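Side-chain contacts in acyl-CoA dehydrogenase (Slackia heliotrinireducens, PDB 4RM7), which belongs to the acyl-CoA dehydrogenase family, with four chains in its assembly, each combining helical N- and C-terminal domains with a beta-sheet middle domain: residues K25-P29 with A30-K34; D263-A266 with W267-R271; S353-W356 with Q357-G361. One frame throughout, in Å; residues are numbered along the deposited sequence.

How the contacts relate
The three contacts illustrate how a helix is begun, ended and continued within one mostly helical protein. Contact 1 opens helix 29-38, contact 2 closes the long helix 234-270, and contact 3 lies inside the short helix 351-362. None touches another: the centres of contacts 1 and 2 stand about 21 Å apart, and those of contacts 1 and 3 about 18 Å. Contacts 2 and 3 have centres about 20 Å apart and nearest atoms about 5 Å apart. The helices themselves do meet. Asp-263 of contact 2 forms a salt bridge with Arg-351 at the start of the helix of contact 3, and Arg-36 from the helix of contact 1 packs on Ser-354 and Asp-358.

Contact 1. Residues K25-P29 with A30-K34; sequences KYFTP and ASISK
From Phe-27 to Ser-31 the backbone passes from a sharp corner into a new helix: Phe-27, the first residue to leave the helical conformation of helix 10-26, is the centre of an inverse gamma turn, Thr-28 takes the N-cap position, and helix 29-38 follows at once. The cap itself is the Thr-28 side-chain oxygen. Thr-28 OG1 accepts the backbone N of Ser-31 at 3.0 Å with a somewhat bent N-H...O angle of 151°. Thr-28 O receives Ile-32 N at 2.8 Å, the first helical backbone bond, which with the cap completes an ST motif. The hydroxyl can do this because chi1 of Thr-28 is 55°, which sets OG1 between the backbone N and the carbonyl carbon and turns it towards the first helical turn. Ser-31 brings its own hydroxyl to the same acceptor, a weak bond of 2.9 Å from OG to Thr-28 OG1. Pro-29 O then takes Ser-33 N at 2.9 Å, continuing the helical pattern; the ring nitrogen of Pro-29 has no hydrogen to offer, which suits the opening residue of a helix.

On another side the contact is apolar. Ile-32 lays CD1 against Phe-27 CB at 3.5 Å, the two side chains crossing at about a right angle. The Phe-27 side chain continues towards Val-45 of helix 43-50 and Leu-80 of helix 70-84, and Ile-32 also meets Ser-84, so this half of the corner faces the interior of the N-terminal domain.

A single threonine oxygen thus takes a capping amide, which has no preceding turn to bond to, and, weakly, a serine hydroxyl, while Phe-27 and Ile-32 bury the inner side of the bend.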
loop_
_atom_site.group_PDB
_atom_site.type_symbol
_atom_site.label_atom_id
_atom_site.label_comp_id
_atom_site.label_asym_id
_atom_site.label_seq_id
_atom_site.Cartn_x
_atom_site.Cartn_y
_atom_site.Cartn_z
ATOM N N LYS A 25 36.663 8.924 8.154
ATOM C CA LYS A 25 37.811 8.637 8.983
ATOM C C LYS A 25 37.523 7.720 10.152
ATOM O O LYS A 25 38.278 6.805 10.411
ATOM C CB LYS A 25 38.376 9.953 9.498
ATOM C CG LYS A 25 39.493 9.849 10.507
ATOM C CD LYS A 25 40.221 11.176 10.570
ATOM C CE LYS A 25 41.046 11.321 11.829
ATOM N NZ LYS A 25 41.686 10.035 12.189
ATOM N N TYR A 26 36.435 7.959 10.863
ATOM C CA TYR A 26 36.146 7.162 12.043
ATOM C C TYR A 26 35.159 6.033 11.847
ATOM O O TYR A 26 35.306 4.980 12.427
ATOM C CB TYR A 26 35.679 8.051 13.184
ATOM C CG TYR A 26 36.755 8.953 13.714
ATOM C CD1 TYR A 26 37.770 8.461 14.509
ATOM C CD2 TYR A 26 36.760 10.294 13.416
ATOM C CE1 TYR A 26 38.758 9.286 14.993
ATOM C CE2 TYR A 26 37.745 11.122 13.891
ATOM C CZ TYR A 26 38.738 10.613 14.678
ATOM O OH TYR A 26 39.712 11.448 15.141
ATOM N N PHE A 27 34.130 6.264 11.051
ATOM C CA PHE A 27 33.054 5.304 10.948
ATOM C C PHE A 27 33.283 4.238 9.905
ATOM O O PHE A 27 32.607 4.182 8.897
ATOM C CB PHE A 27 31.732 6.016 10.749
ATOM C CG PHE A 27 31.401 6.958 11.856
ATOM C CD1 PHE A 27 31.171 6.490 13.120
ATOM C CD2 PHE A 27 31.342 8.308 11.633
ATOM C CE1 PHE A 27 30.874 7.352 14.148
ATOM C CE2 PHE A 27 31.048 9.177 12.654
ATOM C CZ PHE A 27 30.815 8.699 13.915
ATOM N N THR A 28 34.255 3.390 10.179
ATOM C CA THR A 28 34.516 2.212 9.389
ATOM C C THR A 28 33.567 1.109 9.778
ATOM O O THR A 28 33.037 1.106 10.882
ATOM C CB THR A 28 35.946 1.713 9.592
ATOM O OG1 THR A 28 36.176 1.494 10.981
ATOM C CG2 THR A 28 36.921 2.728 9.093
ATOM N N PRO A 29 33.386 0.117 8.803
ATOM C CA PRO A 29 32.470 -0.946 9.232
ATOM C C PRO A 29 32.987 -1.638 10.469
ATOM O O PRO A 29 32.209 -1.943 11.355
ATOM C CB PRO A 29 32.491 -1.930 8.072
ATOM C CG PRO A 29 32.773 -1.105 6.895
ATOM C CD PRO A 29 33.736 -0.127 7.445
ATOM N N ALA A 30 34.283 -1.886 10.534
ATOM C CA ALA A 30 34.845 -2.565 11.685
ATOM C C ALA A 30 34.684 -1.775 12.966
ATOM O O ALA A 30 34.335 -2.328 13.992
ATOM C CB ALA A 30 36.304 -2.877 11.441
ATOM N N SER A 31 34.922 -0.475 12.903
ATOM C CA SER A 31 34.716 0.387 14.064
ATOM C C SER A 31 33.253 0.412 14.485
ATOM O O SER A 31 32.956 0.272 15.669
ATOM C CB SER A 31 35.185 1.812 13.796
ATOM O OG SER A 31 36.596 1.911 13.829
ATOM N N ILE A 32 32.340 0.585 13.527
ATOM C CA ILE A 32 30.920 0.692 13.872
ATOM C C ILE A 32 30.409 -0.593 14.486
ATOM O O ILE A 32 29.684 -0.571 15.475
ATOM C CB ILE A 32 30.053 1.068 12.656
ATOM C CG1 ILE A 32 29.999 2.579 12.530
ATOM C CG2 ILE A 32 28.618 0.586 12.825
ATOM C CD1 ILE A 32 30.083 2.991 11.134
ATOM N N SER A 33 30.828 -1.716 13.924
ATOM C CA SER A 33 30.443 -3.007 14.474
ATOM C C SER A 33 30.825 -3.129 15.945
ATOM O O SER A 33 30.039 -3.602 16.764
ATOM C CB SER A 33 31.074 -4.134 13.681
ATOM O OG SER A 33 30.547 -5.363 14.115
ATOM N N LYS A 34 32.024 -2.683 16.282
ATOM C CA LYS A 34 32.474 -2.761 17.661
ATOM C C LYS A 34 31.700 -1.790 18.526
ATOM O O LYS A 34 31.362 -2.106 19.659
ATOM C CB LYS A 34 33.981 -2.482 17.766
ATOM C CG LYS A 34 34.474 -2.191 19.194
ATOM C CD LYS A 34 35.982 -1.971 19.237
ATOM C CE LYS A 34 36.428 -1.511 20.611
ATOM N NZ LYS A 34 36.173 -2.559 21.658
#

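Contact 2. Residues D263-A266 with W267-R271; sequences DAVA and WARGR
Val-265 and Arg-269 meet in an intrahelical contact, one turn apart, in the final turns of helix 234-270. Four successive backbone bonds join the segments: Trp-267 N to Asp-263 O, Ala-268 N to Ala-264 O, Arg-269 N to Val-265 O, and Gly-270 N to Ala-266 O. The third is nearly straight, with an N-H...O angle of 173°. The fourth is more bent, at 150°, and Gly-270 N stands tilted from the carbonyl plane of Ala-266; Arg-271 then leaves the helical conformation.

Among the side chains, Arg-269 reaches back along the helix. Its chi1 of 43° puts CG between the backbone N and the carbonyl carbon, close over Val-265 O, and a bend at chi3 brings the guanidinium near the valine, NH1 lying 3.8 Å from Val-265 CG1. This is plain packing, the arginine slanting across the valine; NH1 itself is hydrogen-bonded to Leu-381 O of the second subunit. Val-265 packs on Tyr-384 of that subunit, and Arg-269 on its Lys-385.

The helix belongs to the all-helical C-terminal domain of the acyl-CoA dehydrogenase fold, and another flank of the same turns faces helix 316-341. Ala-264 rests there on Ala-337 and Ile-340. Trp-267, its CG anti to the backbone N (chi1 178°), swings its ring away from Asp-263 and Ala-264 to pack on Leu-341. Arg-271 crosses one face of that indole, its aliphatic CG over the ring centre. Asp-263, at the other end, turns its carboxylate towards Arg-351, with which OD2 forms a salt bridge.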
loop_
_atom_site.group_PDB
_atom_site.type_symbol
_atom_site.label_atom_id
_atom_site.label_comp_id
_atom_site.label_asym_id
_atom_site.label_seq_id
_atom_site.Cartn_x
_atom_site.Cartn_y
_atom_site.Cartn_z
ATOM N N ASP A 263 23.827 0.468 -0.571
ATOM C CA ASP A 263 24.194 -0.961 -0.566
ATOM C C ASP A 263 23.401 -1.743 -1.615
ATOM O O ASP A 263 23.964 -2.588 -2.327
ATOM C CB ASP A 263 23.990 -1.601 0.819
ATOM C CG ASP A 263 24.897 -1.003 1.886
ATOM O OD1 ASP A 263 25.837 -0.272 1.518
ATOM O OD2 ASP A 263 24.670 -1.257 3.089
ATOM N N ALA A 264 22.100 -1.462 -1.696
ATOM C CA ALA A 264 21.231 -2.068 -2.699
ATOM C C ALA A 264 21.767 -1.819 -4.108
ATOM O O ALA A 264 21.910 -2.752 -4.903
ATOM C CB ALA A 264 19.801 -1.519 -2.572
ATOM N N VAL A 265 22.068 -0.559 -4.409
ATOM C CA VAL A 265 22.580 -0.194 -5.719
ATOM C C VAL A 265 23.930 -0.881 -5.979
ATOM O O VAL A 265 24.147 -1.450 -7.045
ATOM C CB VAL A 265 22.711 1.343 -5.863
ATOM C CG1 VAL A 265 23.412 1.686 -7.137
ATOM C CG2 VAL A 265 21.318 2.013 -5.835
ATOM N N ALA A 266 24.822 -0.872 -5.001
ATOM C CA ALA A 266 26.121 -1.492 -5.208
ATOM C C ALA A 266 25.981 -3.000 -5.449
ATOM O O ALA A 266 26.686 -3.581 -6.285
ATOM C CB ALA A 266 27.040 -1.225 -4.033
ATOM N N TRP A 267 25.058 -3.627 -4.729
ATOM C CA TRP A 267 24.795 -5.042 -4.924
ATOM C C TRP A 267 24.227 -5.277 -6.315
ATOM O O TRP A 267 24.649 -6.175 -7.026
ATOM C CB TRP A 267 23.818 -5.562 -3.874
ATOM C CG TRP A 267 23.470 -7.011 -4.042
ATOM C CD1 TRP A 267 22.493 -7.535 -4.844
ATOM C CD2 TRP A 267 24.089 -8.122 -3.385
ATOM N NE1 TRP A 267 22.472 -8.906 -4.729
ATOM C CE2 TRP A 267 23.441 -9.291 -3.841
ATOM C CE3 TRP A 267 25.141 -8.246 -2.462
ATOM C CZ2 TRP A 267 23.814 -10.571 -3.410
ATOM C CZ3 TRP A 267 25.506 -9.515 -2.033
ATOM C CH2 TRP A 267 24.845 -10.660 -2.508
ATOM N N ALA A 268 23.259 -4.452 -6.685
ATOM C CA ALA A 268 22.541 -4.616 -7.935
ATOM C C ALA A 268 23.478 -4.566 -9.134
ATOM O O ALA A 268 23.408 -5.436 -9.992
ATOM C CB ALA A 268 21.449 -3.546 -8.065
ATOM N N ARG A 269 24.348 -3.558 -9.206
ATOM C CA ARG A 269 25.274 -3.473 -10.336
ATOM C C ARG A 269 26.354 -4.537 -10.245
ATOM O O ARG A 269 26.612 -5.259 -11.207
ATOM C CB ARG A 269 25.921 -2.090 -10.447
ATOM C CG ARG A 269 26.377 -1.482 -9.164
ATOM C CD ARG A 269 27.482 -0.480 -9.410
ATOM N NE ARG A 269 27.249 0.277 -10.629
ATOM C CZ ARG A 269 26.710 1.491 -10.670
ATOM N NH1 ARG A 269 26.354 2.113 -9.548
ATOM N NH2 ARG A 269 26.540 2.086 -11.849
ATOM N N GLY A 270 26.977 -4.641 -9.084
ATOM C CA GLY A 270 28.017 -5.630 -8.888
ATOM C C GLY A 270 27.539 -7.034 -9.199
ATOM O O GLY A 270 28.058 -7.701 -10.092
ATOM N N ARG A 271 26.526 -7.482 -8.474
ATOM C CA ARG A 271 26.118 -8.875 -8.554
ATOM C C ARG A 271 25.248 -9.156 -9.779
ATOM O O ARG A 271 24.775 -8.242 -10.458
ATOM C CB ARG A 271 25.397 -9.283 -7.268
ATOM C CG ARG A 271 26.086 -8.781 -5.990
ATOM C CD ARG A 271 27.399 -9.470 -5.705
ATOM N NE ARG A 271 27.223 -10.886 -5.400
ATOM C CZ ARG A 271 28.203 -11.695 -4.996
ATOM N NH1 ARG A 271 29.437 -11.225 -4.837
ATOM N NH2 ARG A 271 27.950 -12.977 -4.744
#

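Contact 3. Residues S353-W356 with Q357-G361; sequences SSIW and QDCRG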
loop_
_atom_site.group_PDB
_atom_site.type_symbol
_atom_site.label_atom_id
_atom_site.label_comp_id
_atom_site.label_asym_id
_atom_site.label_seq_id
_atom_site.Cartn_x
_atom_site.Cartn_y
_atom_site.Cartn_z
ATOM N N SER A 353 20.172 -4.817 7.560
ATOM C CA SER A 353 19.249 -5.350 8.559
ATOM C C SER A 353 19.251 -4.549 9.879
ATOM O O SER A 353 18.231 -4.492 10.559
ATOM C CB SER A 353 19.567 -6.828 8.837
ATOM O OG SER A 353 20.913 -7.011 9.253
ATOM N N SER A 354 20.379 -3.941 10.248
ATOM C CA SER A 354 20.398 -3.023 11.389
ATOM C C SER A 354 19.653 -1.757 11.032
ATOM O O SER A 354 18.877 -1.234 11.830
ATOM C CB SER A 354 21.810 -2.648 11.805
ATOM O OG SER A 354 22.668 -3.755 11.712
ATOM N N ILE A 355 19.905 -1.249 9.830
ATOM C CA ILE A 355 19.254 -0.037 9.381
ATOM C C ILE A 355 17.739 -0.202 9.425
ATOM O O ILE A 355 17.015 0.661 9.900
ATOM C CB ILE A 355 19.704 0.316 7.975
ATOM C CG1 ILE A 355 21.162 0.782 8.012
ATOM C CG2 ILE A 355 18.748 1.365 7.333
ATOM C CD1 ILE A 355 21.777 0.945 6.614
ATOM N N TRP A 356 17.271 -1.338 8.942
ATOM C CA TRP A 356 15.852 -1.640 8.908
ATOM C C TRP A 356 15.269 -1.598 10.312
ATOM O O TRP A 356 14.213 -1.031 10.548
ATOM C CB TRP A 356 15.651 -3.012 8.266
ATOM C CG TRP A 356 14.286 -3.527 8.273
ATOM C CD1 TRP A 356 13.205 -3.013 7.594
ATOM C CD2 TRP A 356 13.822 -4.719 8.929
ATOM N NE1 TRP A 356 12.097 -3.808 7.814
ATOM C CE2 TRP A 356 12.447 -4.861 8.621
ATOM C CE3 TRP A 356 14.431 -5.672 9.754
ATOM C CZ2 TRP A 356 11.676 -5.921 9.106
ATOM C CZ3 TRP A 356 13.659 -6.718 10.251
ATOM C CH2 TRP A 356 12.296 -6.830 9.929
ATOM N N GLN A 357 15.975 -2.209 11.243
ATOM C CA GLN A 357 15.570 -2.184 12.638
ATOM C C GLN A 357 15.607 -0.781 13.237
ATOM O O GLN A 357 14.683 -0.396 13.934
ATOM C CB GLN A 357 16.455 -3.125 13.442
ATOM C CG GLN A 357 16.235 -4.588 13.082
ATOM C CD GLN A 357 17.229 -5.514 13.760
ATOM O OE1 GLN A 357 18.364 -5.141 14.068
ATOM N NE2 GLN A 357 16.807 -6.729 13.989
ATOM N N ASP A 358 16.676 -0.032 12.976
ATOM C CA ASP A 358 16.766 1.365 13.402
ATOM C C ASP A 358 15.561 2.148 12.906
ATOM O O ASP A 358 14.869 2.839 13.677
ATOM C CB ASP A 358 18.040 2.046 12.882
ATOM C CG ASP A 358 19.308 1.498 13.509
ATOM O OD1 ASP A 358 19.247 0.888 14.600
ATOM O OD2 ASP A 358 20.382 1.689 12.904
ATOM N N CYS A 359 15.305 2.059 11.607
ATOM C CA CYS A 359 14.257 2.899 11.029
ATOM C C CYS A 359 12.878 2.561 11.599
ATOM O O CYS A 359 12.070 3.449 11.831
ATOM C CB CYS A 359 14.274 2.784 9.524
ATOM S SG CYS A 359 15.743 3.594 8.795
ATOM N N ARG A 360 12.632 1.285 11.880
ATOM C CA ARG A 360 11.376 0.883 12.504
ATOM C C ARG A 360 11.199 1.588 13.831
ATOM O O ARG A 360 10.089 1.939 14.195
ATOM C CB ARG A 360 11.321 -0.630 12.720
ATOM C CG ARG A 360 9.995 -1.121 13.295
ATOM C CD ARG A 360 8.890 -1.004 12.256
ATOM N NE ARG A 360 7.530 -1.233 12.776
ATOM C CZ ARG A 360 6.888 -0.413 13.608
ATOM N NH1 ARG A 360 7.486 0.686 14.061
ATOM N NH2 ARG A 360 5.656 -0.708 14.011
ATOM N N GLY A 361 12.303 1.794 14.544
ATOM C CA GLY A 361 12.295 2.477 15.830
ATOM C C GLY A 361 11.956 3.961 15.730
ATOM O O GLY A 361 11.312 4.538 16.600
#
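Gln-357 comes first, its side chain directed back past Ser-353 O. Its backbone N bonds to Ser-353 O at 3.3 Å, from well above the carbonyl plane, 42° out of it. With chi1 at -67° its CG leans back over the same carbonyl oxygen; the extended chain beyond passes that oxygen, and only CG comes near the indole of Trp-356, 3.9 Å from Trp-356 CE3, the two side chains crossing at a slant. Asp-358 follows, its N on Ser-354 O at 2.8 Å in a nearly straight bond of 171°. Its carboxylate stays above that carbonyl, where oxygen meets oxygen without a bond, and OD1 instead accepts the backbone N of Gln-207. Cys-359 bonds through N to Ile-355 O and sets SG beside Ile-355 CG2, 4.0 Å away, a small apolar touch one turn up the helix. Arg-360 donates N to Trp-356 O at 3.1 Å, but its side chain, bent at chi2, leaves the segment and gives NH2 to Gln-339 OE1 and Ser-335 O of the third subunit.

This part of helix 351-362 is largely buried and takes part in a subunit interface as well. Ile-355 packs on Ala-259 and Ala-260 of helix 234-270 and on Ala-334 of helix 316-341; Trp-356 lies against Ser-335 and Met-338 of the latter helix and stacks on Trp-356 of the third subunit. Across another side, Ser-354 and Asp-358 touch Arg-36 of helix 29-38.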